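Local coordinates for glycosyl hydrolase family 2, TIM barrel domain protein (Parabacteroides merdae ATCC 43184, PDB 6DXU) that probably hydrolyses beta-glucuronides, as a glycoside hydrolase family 2 beta-glucuronidase of a human gut bacterium, at residues D[106-117]-D[189-200]. Numbering follows the deposited sequence.
Sequences GRIVLDFDGAGQ and GLYRYLNLVYLP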
ATOM      1  N   GLY D 106     -34.155  12.245  -5.139  1.00 18.69           N
ATOM      2  CA  GLY D 106     -33.130  13.182  -5.551  1.00 21.85           C
ATOM      3  C   GLY D 106     -31.756  12.878  -4.967  1.00 25.29           C
ATOM      4  O   GLY D 106     -31.566  11.986  -4.139  1.00 22.49           O
ATOM      5  N   ARG D 107     -30.784  13.677  -5.402  1.00 21.26           N
ATOM      6  CA  ARG D 107     -29.398  13.546  -4.988  1.00 20.94           C
ATOM      7  C   ARG D 107     -29.041  14.689  -4.059  1.00 20.61           C
ATOM      8  O   ARG D 107     -29.584  15.796  -4.175  1.00 19.93           O
ATOM      9  CB  ARG D 107     -28.437  13.565  -6.190  1.00 21.08           C
ATOM     10  CG  ARG D 107     -28.834  12.650  -7.337  1.00 25.93           C
ATOM     11  CD  ARG D 107     -28.953  11.201  -6.906  1.00 25.35           C
ATOM     12  NE  ARG D 107     -27.669  10.605  -6.535  1.00 22.98           N
ATOM     13  CZ  ARG D 107     -27.510   9.324  -6.220  1.00 28.35           C
ATOM     14  NH1 ARG D 107     -28.558   8.508  -6.225  1.00 30.20           N
ATOM     15  NH2 ARG D 107     -26.312   8.854  -5.895  1.00 24.60           N
ATOM     16  N   ILE D 108     -28.096  14.411  -3.158  1.00 19.02           N
ATOM     17  CA  ILE D 108     -27.546  15.393  -2.231  1.00 18.73           C
ATOM     18  C   ILE D 108     -26.076  15.557  -2.583  1.00 20.65           C
ATOM     19  O   ILE D 108     -25.291  14.603  -2.444  1.00 20.69           O
ATOM     20  CB  ILE D 108     -27.677  14.922  -0.770  1.00 25.21           C
ATOM     21  CG1 ILE D 108     -29.102  14.481  -0.458  1.00 32.33           C
ATOM     22  CG2 ILE D 108     -27.248  16.021   0.188  1.00 30.17           C
ATOM     23  CD1 ILE D 108     -29.180  13.585   0.779  1.00 29.78           C
ATOM     24  N   VAL D 109     -25.684  16.756  -3.002  1.00 20.12           N
ATOM     25  CA  VAL D 109     -24.312  16.998  -3.424  1.00 18.97           C
ATOM     26  C   VAL D 109     -23.737  18.132  -2.585  1.00 19.96           C
ATOM     27  O   VAL D 109     -24.383  19.173  -2.405  1.00 21.56           O
ATOM     28  CB  VAL D 109     -24.225  17.321  -4.928  1.00 19.02           C
ATOM     29  CG1 VAL D 109     -22.817  17.713  -5.305  1.00 21.72           C
ATOM     30  CG2 VAL D 109     -24.680  16.119  -5.757  1.00 19.19           C
ATOM     31  N   LEU D 110     -22.520  17.934  -2.090  1.00 16.18           N
ATOM     32  CA  LEU D 110     -21.748  19.001  -1.468  1.00 18.98           C
ATOM     33  C   LEU D 110     -20.863  19.613  -2.538  1.00 20.14           C
ATOM     34  O   LEU D 110     -20.057  18.912  -3.151  1.00 19.78           O
ATOM     35  CB  LEU D 110     -20.888  18.475  -0.322  1.00 18.59           C
ATOM     36  CG  LEU D 110     -21.590  17.876   0.894  1.00 19.94           C
ATOM     37  CD1 LEU D 110     -20.539  17.235   1.831  1.00 20.69           C
ATOM     38  CD2 LEU D 110     -22.421  18.918   1.613  1.00 22.67           C
ATOM     39  N   ASP D 111     -21.019  20.912  -2.766  1.00 19.81           N
ATOM     40  CA  ASP D 111     -20.339  21.602  -3.854  1.00 19.47           C
ATOM     41  C   ASP D 111     -19.401  22.626  -3.234  1.00 17.58           C
ATOM     42  O   ASP D 111     -19.857  23.618  -2.656  1.00 17.99           O
ATOM     43  CB  ASP D 111     -21.369  22.256  -4.782  1.00 23.22           C
ATOM     44  CG  ASP D 111     -20.735  23.090  -5.881  1.00 32.11           C
ATOM     45  OD1 ASP D 111     -19.589  22.797  -6.273  1.00 36.41           O
ATOM     46  OD2 ASP D 111     -21.397  24.033  -6.359  1.00 42.67           O
ATOM     47  N   PHE D 112     -18.096  22.388  -3.354  1.00 18.36           N
ATOM     48  CA  PHE D 112     -17.069  23.243  -2.753  1.00 17.43           C
ATOM     49  C   PHE D 112     -16.623  24.273  -3.786  1.00 18.15           C
ATOM     50  O   PHE D 112     -15.990  23.915  -4.783  1.00 19.13           O
ATOM     51  CB  PHE D 112     -15.863  22.408  -2.307  1.00 18.33           C
ATOM     52  CG  PHE D 112     -16.138  21.464  -1.157  1.00 18.84           C
ATOM     53  CD1 PHE D 112     -16.751  20.238  -1.374  1.00 18.41           C
ATOM     54  CD2 PHE D 112     -15.749  21.790   0.138  1.00 17.34           C
ATOM     55  CE1 PHE D 112     -16.994  19.359  -0.322  1.00 19.18           C
ATOM     56  CE2 PHE D 112     -15.987  20.900   1.208  1.00 17.86           C
ATOM     57  CZ  PHE D 112     -16.612  19.698   0.973  1.00 18.92           C
ATOM     58  N   ASP D 113     -16.911  25.561  -3.535  1.00 21.63           N
ATOM     59  CA  ASP D 113     -16.325  26.612  -4.367  1.00 18.83           C
ATOM     60  C   ASP D 113     -14.806  26.610  -4.269  1.00 20.82           C
ATOM     61  O   ASP D 113     -14.120  27.014  -5.215  1.00 19.25           O
ATOM     62  CB  ASP D 113     -16.854  27.995  -3.965  1.00 17.33           C
ATOM     63  CG  ASP D 113     -18.245  28.288  -4.496  1.00 24.11           C
ATOM     64  OD1 ASP D 113     -18.906  27.359  -5.006  1.00 28.60           O
ATOM     65  OD2 ASP D 113     -18.681  29.462  -4.374  1.00 25.35           O
ATOM     66  N   GLY D 114     -14.263  26.163  -3.140  1.00 18.29           N
ATOM     67  CA  GLY D 114     -12.823  26.100  -2.955  1.00 19.05           C
ATOM     68  C   GLY D 114     -12.457  25.969  -1.487  1.00 20.43           C
ATOM     69  O   GLY D 114     -13.078  26.617  -0.639  1.00 18.11           O
ATOM     70  N   ALA D 115     -11.448  25.149  -1.180  1.00 17.11           N
ATOM     71  CA  ALA D 115     -11.027  24.882   0.193  1.00 18.29           C
ATOM     72  C   ALA D 115      -9.543  24.551   0.188  1.00 21.12           C
ATOM     73  O   ALA D 115      -9.067  23.888  -0.735  1.00 21.09           O
ATOM     74  CB  ALA D 115     -11.819  23.719   0.796  1.00 20.07           C
ATOM     75  N   GLY D 116      -8.812  25.014   1.200  1.00 20.17           N
ATOM     76  CA  GLY D 116      -7.353  24.912   1.219  1.00 20.47           C
ATOM     77  C   GLY D 116      -6.836  23.992   2.316  1.00 18.69           C
ATOM     78  O   GLY D 116      -7.288  24.074   3.462  1.00 19.37           O
ATOM     79  N   GLN D 117      -5.877  23.129   1.967  1.00 18.94           N
ATOM     80  CA  GLN D 117      -5.400  22.848   0.612  1.00 16.53           C
ATOM     81  C   GLN D 117      -5.747  21.395   0.236  1.00 17.84           C
ATOM     82  O   GLN D 117      -6.098  21.087  -0.903  1.00 19.57           O
ATOM     83  CB  GLN D 117      -3.884  23.060   0.514  1.00 17.86           C
ATOM     84  CG  GLN D 117      -3.436  24.519   0.747  1.00 17.39           C
ATOM     85  CD  GLN D 117      -3.853  25.438  -0.389  1.00 20.51           C
ATOM     86  OE1 GLN D 117      -3.762  25.071  -1.559  1.00 21.20           O
ATOM     87  NE2 GLN D 117      -4.301  26.640  -0.049  1.00 16.99           N
ATOM     88  N   GLY D 189      -8.529  26.105   5.101  1.00 17.82           N
ATOM     89  CA  GLY D 189      -9.885  26.082   5.616  1.00 15.21           C
ATOM     90  C   GLY D 189     -10.943  26.184   4.529  1.00 18.42           C
ATOM     91  O   GLY D 189     -10.660  26.220   3.331  1.00 16.88           O
ATOM     92  N   LEU D 190     -12.196  26.237   4.990  1.00 18.18           N
ATOM     93  CA  LEU D 190     -13.369  26.313   4.113  1.00 19.58           C
ATOM     94  C   LEU D 190     -13.610  27.776   3.740  1.00 18.07           C
ATOM     95  O   LEU D 190     -14.604  28.406   4.116  1.00 17.29           O
ATOM     96  CB  LEU D 190     -14.584  25.690   4.799  1.00 17.52           C
ATOM     97  CG  LEU D 190     -14.542  24.159   4.969  1.00 18.45           C
ATOM     98  CD1 LEU D 190     -15.729  23.622   5.804  1.00 18.16           C
ATOM     99  CD2 LEU D 190     -14.493  23.456   3.617  1.00 16.96           C
ATOM    100  N   TYR D 191     -12.656  28.324   2.983  1.00 16.24           N
ATOM    101  CA  TYR D 191     -12.603  29.767   2.797  1.00 17.84           C
ATOM    102  C   TYR D 191     -13.384  30.263   1.581  1.00 20.57           C
ATOM    103  O   TYR D 191     -13.451  31.480   1.365  1.00 20.62           O
ATOM    104  CB  TYR D 191     -11.150  30.254   2.727  1.00 19.53           C
ATOM    105  CG  TYR D 191     -10.188  29.477   1.839  1.00 18.34           C
ATOM    106  CD1 TYR D 191      -8.927  29.101   2.314  1.00 18.29           C
ATOM    107  CD2 TYR D 191     -10.487  29.212   0.510  1.00 19.44           C
ATOM    108  CE1 TYR D 191      -8.010  28.436   1.483  1.00 20.36           C
ATOM    109  CE2 TYR D 191      -9.593  28.542  -0.323  1.00 17.08           C
ATOM    110  CZ  TYR D 191      -8.355  28.161   0.164  1.00 17.62           C
ATOM    111  OH  TYR D 191      -7.470  27.504  -0.666  1.00 17.22           O
ATOM    112  N   ARG D 192     -13.989  29.372   0.798  1.00 17.33           N
ATOM    113  CA  ARG D 192     -15.007  29.759  -0.167  1.00 16.25           C
ATOM    114  C   ARG D 192     -16.269  28.986   0.173  1.00 18.64           C
ATOM    115  O   ARG D 192     -16.213  27.968   0.862  1.00 15.47           O
ATOM    116  CB  ARG D 192     -14.601  29.456  -1.620  1.00 18.11           C
ATOM    117  CG  ARG D 192     -13.376  30.211  -2.109  1.00 16.74           C
ATOM    118  CD  ARG D 192     -13.220  29.994  -3.612  1.00 17.82           C
ATOM    119  NE  ARG D 192     -11.892  30.396  -4.073  1.00 19.24           N
ATOM    120  CZ  ARG D 192     -11.254  29.825  -5.086  1.00 16.96           C
ATOM    121  NH1 ARG D 192     -11.821  28.818  -5.739  1.00 17.73           N
ATOM    122  NH2 ARG D 192     -10.051  30.260  -5.434  1.00 16.81           N
ATOM    123  N   TYR D 193     -17.405  29.480  -0.315  1.00 15.93           N
ATOM    124  CA  TYR D 193     -18.695  28.904   0.038  1.00 18.14           C
ATOM    125  C   TYR D 193     -18.731  27.407  -0.196  1.00 19.78           C
ATOM    126  O   TYR D 193     -18.261  26.899  -1.220  1.00 19.48           O
ATOM    127  CB  TYR D 193     -19.818  29.536  -0.777  1.00 18.44           C
ATOM    128  CG  TYR D 193     -20.098  30.969  -0.403  1.00 20.74           C
ATOM    129  CD1 TYR D 193     -20.511  31.304   0.889  1.00 20.87           C
ATOM    130  CD2 TYR D 193     -19.922  31.988  -1.323  1.00 20.56           C
ATOM    131  CE1 TYR D 193     -20.759  32.626   1.238  1.00 22.58           C
ATOM    132  CE2 TYR D 193     -20.179  33.325  -0.976  1.00 21.53           C
ATOM    133  CZ  TYR D 193     -20.594  33.627   0.296  1.00 20.03           C
ATOM    134  OH  TYR D 193     -20.841  34.944   0.649  1.00 21.30           O
ATOM    135  N   LEU D 194     -19.360  26.720   0.742  1.00 16.59           N
ATOM    136  CA  LEU D 194     -19.688  25.313   0.617  1.00 21.33           C
ATOM    137  C   LEU D 194     -21.194  25.242   0.436  1.00 18.00           C
ATOM    138  O   LEU D 194     -21.941  25.733   1.287  1.00 19.15           O
ATOM    139  CB  LEU D 194     -19.240  24.538   1.861  1.00 17.98           C
ATOM    140  CG  LEU D 194     -19.771  23.102   2.021  1.00 18.86           C
ATOM    141  CD1 LEU D 194     -19.412  22.248   0.796  1.00 18.62           C
ATOM    142  CD2 LEU D 194     -19.224  22.460   3.303  1.00 22.17           C
ATOM    143  N   ASN D 195     -21.632  24.617  -0.647  1.00 18.93           N
ATOM    144  CA  ASN D 195     -23.037  24.612  -1.019  1.00 19.59           C
ATOM    145  C   ASN D 195     -23.607  23.218  -0.847  1.00 23.34           C
ATOM    146  O   ASN D 195     -22.977  22.223  -1.230  1.00 21.33           O
ATOM    147  CB  ASN D 195     -23.237  25.045  -2.475  1.00 20.46           C
ATOM    148  CG  ASN D 195     -22.538  26.351  -2.797  1.00 26.57           C
ATOM    149  OD1 ASN D 195     -22.981  27.409  -2.361  1.00 24.64           O
ATOM    150  ND2 ASN D 195     -21.442  26.282  -3.557  1.00 26.50           N
ATOM    151  N   LEU D 196     -24.805  23.160  -0.279  1.00 18.54           N
ATOM    152  CA  LEU D 196     -25.608  21.954  -0.320  1.00 22.16           C
ATOM    153  C   LEU D 196     -26.478  22.057  -1.561  1.00 22.03           C
ATOM    154  O   LEU D 196     -27.272  22.992  -1.687  1.00 24.02           O
ATOM    155  CB  LEU D 196     -26.465  21.814   0.938  1.00 19.04           C
ATOM    156  CG  LEU D 196     -27.362  20.572   0.974  1.00 25.21           C
ATOM    157  CD1 LEU D 196     -26.496  19.341   1.045  1.00 33.28           C
ATOM    158  CD2 LEU D 196     -28.299  20.633   2.178  1.00 28.93           C
ATOM    159  N   VAL D 197     -26.345  21.094  -2.470  1.00 20.38           N
ATOM    160  CA  VAL D 197     -27.034  21.155  -3.751  1.00 19.75           C
ATOM    161  C   VAL D 197     -27.969  19.967  -3.820  1.00 22.79           C
ATOM    162  O   VAL D 197     -27.521  18.817  -3.836  1.00 22.52           O
ATOM    163  CB  VAL D 197     -26.052  21.140  -4.934  1.00 20.55           C
ATOM    164  CG1 VAL D 197     -26.820  21.219  -6.253  1.00 22.28           C
ATOM    165  CG2 VAL D 197     -25.060  22.294  -4.810  1.00 22.67           C
ATOM    166  N   TYR D 198     -29.265  20.240  -3.860  1.00 16.35           N
ATOM    167  CA  TYR D 198     -30.246  19.199  -4.112  1.00 21.13           C
ATOM    168  C   TYR D 198     -30.480  19.091  -5.612  1.00 20.73           C
ATOM    169  O   TYR D 198     -30.707  20.104  -6.285  1.00 23.00           O
ATOM    170  CB  TYR D 198     -31.561  19.518  -3.408  1.00 22.75           C
ATOM    171  CG  TYR D 198     -31.529  19.510  -1.893  1.00 22.15           C
ATOM    172  CD1 TYR D 198     -31.805  20.669  -1.168  1.00 22.58           C
ATOM    173  CD2 TYR D 198     -31.252  18.338  -1.186  1.00 24.10           C
ATOM    174  CE1 TYR D 198     -31.805  20.662   0.218  1.00 26.48           C
ATOM    175  CE2 TYR D 198     -31.249  18.324   0.209  1.00 22.95           C
ATOM    176  CZ  TYR D 198     -31.528  19.494   0.900  1.00 21.21           C
ATOM    177  OH  TYR D 198     -31.539  19.489   2.281  1.00 23.09           O
ATOM    178  N   LEU D 199     -30.455  17.866  -6.126  1.00 19.61           N
ATOM    179  CA  LEU D 199     -30.668  17.604  -7.538  1.00 17.51           C
ATOM    180  C   LEU D 199     -31.787  16.592  -7.705  1.00 21.28           C
ATOM    181  O   LEU D 199     -31.976  15.728  -6.842  1.00 19.30           O
ATOM    182  CB  LEU D 199     -29.395  17.049  -8.204  1.00 19.98           C
ATOM    183  CG  LEU D 199     -28.188  17.985  -8.187  1.00 21.50           C
ATOM    184  CD1 LEU D 199     -26.963  17.190  -8.629  1.00 21.28           C
ATOM    185  CD2 LEU D 199     -28.439  19.191  -9.108  1.00 23.00           C
ATOM    186  N   PRO D 200     -32.523  16.655  -8.825  1.00 18.24           N
ATOM    187  CA  PRO D 200     -33.439  15.558  -9.166  1.00 20.90           C
ATOM    188  C   PRO D 200     -32.654  14.364  -9.689  1.00 20.38           C
ATOM    189  O   PRO D 200     -31.419  14.400  -9.702  1.00 20.00           O
ATOM    190  CB  PRO D 200     -34.328  16.173 -10.253  1.00 25.20           C
ATOM    191  CG  PRO D 200     -33.402  17.137 -10.954  1.00 24.80           C
ATOM    192  CD  PRO D 200     -32.484  17.691  -9.874  1.00 23.20           C
TER
HETATM  193  O   HOH W   1     -15.667  25.423  -0.608  1.00 17.85           O
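L194 lies over the ring of F112: its CD1 methyl sits 3.6 Å from the ring centroid, only 6° off the normal, a clean CH-pi contact. With CG anti to the backbone N (chi1 168°) and chi2 at 56°, L194 carries CD1 over the ring. L190 comes to the edge of the same ring, CD2 3.8 Å from F112 CE2. Further along this face, L196 CD1 touches I108 CG2 at 3.5 Å, the two chains side by side; L110 and L194 also pack on strand 162-169, in the facing sheet of the jelly-roll sandwich expected of a family 2 sugar-binding domain.

Strands 107-112 and 194-199 run antiparallel, joined by backbone bonds from R107-L199 to D111-N195. On the other face V109 CG2 meets L199 CD1, and D111 lies alongside N195 and its OD2 makes a salt bridge with K30. N195 ND2 reaches across to D113 OD1 at 3.1 Å, a weak bond with the two planes 57° apart.

Between F112 and G116 the register shifts by one residue, D113 N to Y193 O being the last bond before it. R192, extended from CG to NE, brings NH1 to D113 O (3.0 Å), the carbonyl oxygen lying in the guanidinium plane. The Y191 ring lies against the G114-G116 backbone, with OH 3.2 Å from G116 CA and bonded to G134 O. Cutting Y191 back to an alanine here is likely to open a gap beside G116 and leave G134 O without its hydroxyl partner. A side chain on G116 would collide with this ring, and one on G114 with R192 NH1. The chemistry thus divides: apolar side chains fill the face turned to strand 162-169, while buried R192 gives its N-H groups to the carbonyls of D113, Y135 and Q369 and to the carboxylate of E334, tying the loops at this end together.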